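Local coordinates for Non-structural polyprotein (Sindbis virus, PDB 4GUA), which probably supports viral RNA replication as an nsP2-nsP3 precursor, carrying a macro domain, a zinc-binding domain and the nsP2 cysteine protease that processes the polyprotein, at residues P153-V157 with I329-E334; G335-G339 with V438-K444. One frame throughout, in Å; residues are numbered along the deposited sequence.

Contact 1 (P153-V157 with I329-E334); sequences PHALV and ISSVYE
With chi1 at 65°, the CG of His154 sits between its own backbone N and carbonyl carbon, and the imidazole is thereby laid against Ile329; the CG2 branch of Ile329 in turn stands over one ring face, 3.7 Å from the centroid of the His154 ring. This CH-pi contact is part of a packing in which an extended loop runs along the last turns of helix 323-333, a helix that rests on strand 305-312 of a seven-stranded methyltransferase-like sheet. The same imidazole is held by its neighbour: ND1 donates to the carbonyl O of Ala155 at 2.7 Å, with that oxygen lying close to the ring plane, a bond that helps fix the ring's rotation. Beyond it, Tyr333 meets His154 obliquely, the two planes 33° apart and His154 CE1 lying 3.7 Å from Tyr333 CE2. Val157 adds an apolar contact, its CG1 3.8 Å from Tyr333 CD1, while Tyr333 OH hydrogen-bonds the backbone O of Thr303. His237 also meets the Tyr333 ring, edge-to-face. One polar link crosses between helix and loop. Ser330 turns OG away from its own backbone N (chi1 -171°) and accepts a hydrogen bond from the backbone N-H of Ala155, Ala155 N to Ser330 OG being 3.2 Å; the same hydroxyl also donates a weak bond to Glu334 OE1 at 3.4 Å.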
loop_
_atom_site.group_PDB
_atom_site.type_symbol
_atom_site.label_atom_id
_atom_site.label_comp_id
_atom_site.label_asym_id
_atom_site.label_seq_id
_atom_site.Cartn_x
_atom_site.Cartn_y
_atom_site.Cartn_z
ATOM N N PRO A 153 1.877 -8.032 1.071
ATOM C CA PRO A 153 0.865 -7.141 1.642
ATOM C C PRO A 153 -0.395 -7.896 2.059
ATOM O O PRO A 153 -1.158 -7.405 2.892
ATOM C CB PRO A 153 0.555 -6.177 0.496
ATOM C CG PRO A 153 0.923 -6.911 -0.748
ATOM C CD PRO A 153 2.053 -7.828 -0.379
ATOM N N HIS A 154 -0.608 -9.078 1.488
ATOM C CA HIS A 154 -1.804 -9.858 1.787
ATOM C C HIS A 154 -1.573 -11.342 1.503
ATOM O O HIS A 154 -0.614 -11.716 0.831
ATOM C CB HIS A 154 -3.002 -9.342 0.979
ATOM C CG HIS A 154 -2.863 -9.523 -0.503
ATOM N ND1 HIS A 154 -2.975 -10.753 -1.115
ATOM C CD2 HIS A 154 -2.624 -8.631 -1.493
ATOM C CE1 HIS A 154 -2.810 -10.612 -2.417
ATOM N NE2 HIS A 154 -2.597 -9.335 -2.674
ATOM N N ALA A 155 -2.463 -12.178 2.025
ATOM C CA ALA A 155 -2.377 -13.623 1.856
ATOM C C ALA A 155 -2.571 -14.045 0.403
ATOM O O ALA A 155 -3.135 -13.307 -0.399
ATOM C CB ALA A 155 -3.423 -14.301 2.729
ATOM N N LEU A 156 -2.115 -15.249 0.078
ATOM C CA LEU A 156 -2.330 -15.821 -1.242
ATOM C C LEU A 156 -3.158 -17.088 -1.062
ATOM O O LEU A 156 -3.278 -17.602 0.053
ATOM C CB LEU A 156 -1.000 -16.183 -1.890
ATOM C CG LEU A 156 0.087 -15.114 -1.921
ATOM C CD1 LEU A 156 1.305 -15.665 -2.640
ATOM C CD2 LEU A 156 -0.403 -13.842 -2.584
ATOM N N VAL A 157 -3.742 -17.591 -2.144
ATOM C CA VAL A 157 -4.558 -18.787 -2.060
ATOM C C VAL A 157 -3.615 -19.963 -2.205
ATOM O O VAL A 157 -2.776 -19.976 -3.103
ATOM C CB VAL A 157 -5.615 -18.840 -3.174
ATOM C CG1 VAL A 157 -6.409 -17.544 -3.212
ATOM C CG2 VAL A 157 -4.958 -19.092 -4.516
ATOM N N ILE A 329 -8.410 -7.302 1.676
ATOM C CA ILE A 329 -8.095 -8.301 0.668
ATOM C C ILE A 329 -7.670 -9.610 1.318
ATOM O O ILE A 329 -8.146 -10.678 0.943
ATOM C CB ILE A 329 -6.961 -7.820 -0.246
ATOM C CG1 ILE A 329 -7.482 -6.750 -1.203
ATOM C CG2 ILE A 329 -6.367 -8.987 -1.022
ATOM C CD1 ILE A 329 -6.425 -6.173 -2.118
ATOM N N SER A 330 -6.773 -9.518 2.293
ATOM C CA SER A 330 -6.214 -10.703 2.929
ATOM C C SER A 330 -7.301 -11.506 3.644
ATOM O O SER A 330 -7.343 -12.738 3.571
ATOM C CB SER A 330 -5.123 -10.307 3.917
ATOM O OG SER A 330 -4.450 -11.462 4.374
ATOM N N SER A 331 -8.181 -10.801 4.341
ATOM C CA SER A 331 -9.249 -11.460 5.068
ATOM C C SER A 331 -10.193 -12.160 4.097
ATOM O O SER A 331 -10.637 -13.276 4.362
ATOM C CB SER A 331 -9.998 -10.452 5.935
ATOM O OG SER A 331 -9.139 -9.904 6.925
ATOM N N VAL A 332 -10.480 -11.524 2.966
ATOM C CA VAL A 332 -11.358 -12.123 1.961
ATOM C C VAL A 332 -10.766 -13.424 1.415
ATOM O O VAL A 332 -11.456 -14.443 1.305
ATOM C CB VAL A 332 -11.619 -11.168 0.789
ATOM C CG1 VAL A 332 -12.375 -11.889 -0.304
ATOM C CG2 VAL A 332 -12.397 -9.953 1.254
ATOM N N TYR A 333 -9.483 -13.384 1.078
ATOM C CA TYR A 333 -8.799 -14.560 0.569
ATOM C C TYR A 333 -8.786 -15.678 1.602
ATOM O O TYR A 333 -8.721 -16.856 1.250
ATOM C CB TYR A 333 -7.365 -14.215 0.173
ATOM C CG TYR A 333 -7.217 -13.645 -1.209
ATOM C CD1 TYR A 333 -7.882 -14.215 -2.289
ATOM C CD2 TYR A 333 -6.400 -12.542 -1.441
ATOM C CE1 TYR A 333 -7.740 -13.700 -3.567
ATOM C CE2 TYR A 333 -6.252 -12.015 -2.714
ATOM C CZ TYR A 333 -6.922 -12.602 -3.770
ATOM O OH TYR A 333 -6.780 -12.091 -5.031
ATOM N N GLU A 334 -8.808 -15.306 2.877
ATOM C CA GLU A 334 -8.777 -16.289 3.956
ATOM C C GLU A 334 -10.182 -16.650 4.446
ATOM O O GLU A 334 -10.330 -17.415 5.395
ATOM C CB GLU A 334 -7.917 -15.773 5.109
ATOM C CG GLU A 334 -6.451 -16.168 4.976
ATOM C CD GLU A 334 -5.568 -15.477 5.992
ATOM O OE1 GLU A 334 -5.487 -14.228 5.974
ATOM O OE2 GLU A 334 -4.967 -16.186 6.826
#

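Contact 2 (G335-G339 with V438-K444)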
loop_
_atom_site.group_PDB
_atom_site.type_symbol
_atom_site.label_atom_id
_atom_site.label_comp_id
_atom_site.label_asym_id
_atom_site.label_seq_id
_atom_site.Cartn_x
_atom_site.Cartn_y
_atom_site.Cartn_z
ATOM N N GLY A 335 -11.206 -16.086 3.809
ATOM C CA GLY A 335 -12.583 -16.454 4.096
ATOM C C GLY A 335 -13.223 -15.680 5.240
ATOM O O GLY A 335 -14.445 -15.699 5.412
ATOM N N THR A 336 -12.401 -14.966 5.999
ATOM C CA THR A 336 -12.863 -14.241 7.179
ATOM C C THR A 336 -13.865 -13.130 6.872
ATOM O O THR A 336 -14.629 -12.724 7.746
ATOM C CB THR A 336 -11.648 -13.610 7.915
ATOM O OG1 THR A 336 -10.994 -14.612 8.704
ATOM C CG2 THR A 336 -12.068 -12.449 8.821
ATOM N N ARG A 337 -13.886 -12.656 5.631
ATOM C CA ARG A 337 -14.743 -11.531 5.275
ATOM C C ARG A 337 -15.593 -11.754 4.048
ATOM O O ARG A 337 -15.553 -12.821 3.439
ATOM C CB ARG A 337 -13.898 -10.290 5.030
ATOM C CG ARG A 337 -13.420 -9.606 6.258
ATOM C CD ARG A 337 -12.714 -8.370 5.825
ATOM N NE ARG A 337 -12.122 -7.669 6.944
ATOM C CZ ARG A 337 -12.226 -6.362 7.138
ATOM N NH1 ARG A 337 -12.900 -5.593 6.286
ATOM N NH2 ARG A 337 -11.645 -5.826 8.194
ATOM N N ASP A 338 -16.322 -10.711 3.651
ATOM C CA ASP A 338 -17.355 -10.904 2.656
ATOM C C ASP A 338 -16.619 -11.009 1.301
ATOM O O ASP A 338 -16.571 -12.099 0.736
ATOM C CB ASP A 338 -18.449 -9.812 2.715
ATOM C CG ASP A 338 -18.520 -9.096 4.080
ATOM O OD1 ASP A 338 -18.083 -9.669 5.096
ATOM O OD2 ASP A 338 -19.025 -7.954 4.132
ATOM N N GLY A 339 -16.015 -9.938 0.778
ATOM C CA GLY A 339 -16.383 -8.560 1.055
ATOM C C GLY A 339 -17.323 -8.188 -0.082
ATOM O O GLY A 339 -17.522 -9.023 -0.961
ATOM N N VAL A 438 -11.275 -1.501 13.951
ATOM C CA VAL A 438 -12.472 -1.664 13.135
ATOM C C VAL A 438 -12.182 -2.634 12.000
ATOM O O VAL A 438 -12.960 -3.552 11.729
ATOM C CB VAL A 438 -12.944 -0.323 12.555
ATOM C CG1 VAL A 438 -13.897 -0.541 11.384
ATOM C CG2 VAL A 438 -13.607 0.505 13.635
ATOM N N ASN A 439 -11.035 -2.447 11.360
ATOM C CA ASN A 439 -10.654 -3.308 10.257
ATOM C C ASN A 439 -10.295 -4.711 10.722
ATOM O O ASN A 439 -10.707 -5.690 10.116
ATOM C CB ASN A 439 -9.492 -2.697 9.488
ATOM C CG ASN A 439 -9.909 -1.489 8.703
ATOM O OD1 ASN A 439 -11.073 -1.366 8.319
ATOM N ND2 ASN A 439 -8.968 -0.593 8.439
ATOM N N GLU A 440 -9.559 -4.811 11.821
ATOM C CA GLU A 440 -9.062 -6.097 12.284
ATOM C C GLU A 440 -10.219 -6.993 12.737
ATOM O O GLU A 440 -10.174 -8.211 12.569
ATOM C CB GLU A 440 -8.054 -5.900 13.423
ATOM C CG GLU A 440 -6.696 -5.367 12.972
ATOM C CD GLU A 440 -5.833 -4.864 14.134
ATOM O OE1 GLU A 440 -6.267 -4.994 15.303
ATOM O OE2 GLU A 440 -4.726 -4.325 13.876
ATOM N N HIS A 441 -11.244 -6.388 13.332
ATOM C CA HIS A 441 -12.411 -7.137 13.799
ATOM C C HIS A 441 -13.610 -7.102 12.860
ATOM O O HIS A 441 -14.687 -7.569 13.217
ATOM C CB HIS A 441 -12.787 -6.688 15.203
ATOM C CG HIS A 441 -11.753 -7.048 16.220
ATOM N ND1 HIS A 441 -10.745 -6.186 16.593
ATOM C CD2 HIS A 441 -11.543 -8.193 16.909
ATOM C CE1 HIS A 441 -9.970 -6.778 17.485
ATOM N NE2 HIS A 441 -10.433 -7.996 17.694
ATOM N N ASN A 442 -13.425 -6.519 11.679
ATOM C CA ASN A 442 -14.492 -6.385 10.691
ATOM C C ASN A 442 -15.767 -5.798 11.278
ATOM O O ASN A 442 -16.860 -6.323 11.077
ATOM C CB ASN A 442 -14.808 -7.724 10.037
ATOM C CG ASN A 442 -15.602 -7.561 8.757
ATOM O OD1 ASN A 442 -15.635 -6.478 8.174
ATOM N ND2 ASN A 442 -16.257 -8.629 8.322
ATOM N N ILE A 443 -15.607 -4.707 12.011
ATOM C CA ILE A 443 -16.722 -3.996 12.604
ATOM C C ILE A 443 -17.485 -3.233 11.523
ATOM O O ILE A 443 -16.906 -2.441 10.775
ATOM C CB ILE A 443 -16.215 -3.041 13.686
ATOM C CG1 ILE A 443 -15.502 -3.856 14.771
ATOM C CG2 ILE A 443 -17.363 -2.211 14.254
ATOM C CD1 ILE A 443 -14.999 -3.041 15.922
ATOM N N LYS A 444 -18.784 -3.497 11.439
ATOM C CA LYS A 444 -19.617 -2.972 10.362
ATOM C C LYS A 444 -20.087 -1.526 10.596
ATOM O O LYS A 444 -20.263 -0.754 9.651
ATOM C CB LYS A 444 -20.824 -3.889 10.151
ATOM C CG LYS A 444 -20.474 -5.332 9.810
ATOM C CD LYS A 444 -20.165 -5.485 8.331
ATOM C CE LYS A 444 -20.260 -6.939 7.877
ATOM N NZ LYS A 444 -19.685 -7.151 6.512
#
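Arg337 and Asn442 meet as two flat groups, guanidinium over amide, with their planes stacked 24° apart. The arginine gets there by staying extended from CG to NE, which carries its end across toward the helix terminus. Asn442 answers with CG swung opposite its backbone N (chi1 -164°), setting OD1 over one guanidinium face, 3.6 Å from Arg337 CZ. Nearer the backbone of Arg337, its aliphatic CG lies beside the amide nitrogen, 3.6 Å from Asn442 ND2. Asp338 and Lys444 supply the charged link: the lysine chain bends at chi2 (-82°) and then runs out straight, bringing NZ to Asp338 OD2 at 2.6 Å, a salt bridge between side chains that approach from opposite directions. Each segment includes the turn that ends a helix. Gly335, with positive phi, closes helix 323-333 in a Schellman motif, and Asn442, also at positive phi, is the C-prime residue of another, in which Ile443 N reaches Val438 O at 2.9 Å. The contact thus joins the exit of helix 323-333 to the end of macro-domain helix 420-440, where Asn439 ND2 hydrogen-bonds Arg476 O and the backbone of Lys444 pairs with Asp480 as strands 445-448 and 480-484 begin.

In the fold
Following the chain from the N terminus, the protease-family region comes first, and contact 1 closes a loop of 171 residues that contains every strand of the seven-stranded sheet; it brings the loop after strand 151-152 back to helix 323-333. Contact 2 then opens at the very next residue and closes a second loop of 98 residues, which includes four strands of the six-stranded macro-domain sheet. The two loops therefore follow in series, neither nesting nor crossing. The centres of contacts 1 and 2 lie about 12 Å apart, and the two contacts touch, Ser331 CB lying 3.4 Å from Arg337 CD. Helix 323-333 and its exit thus tie the protease-side loop to the macro domain.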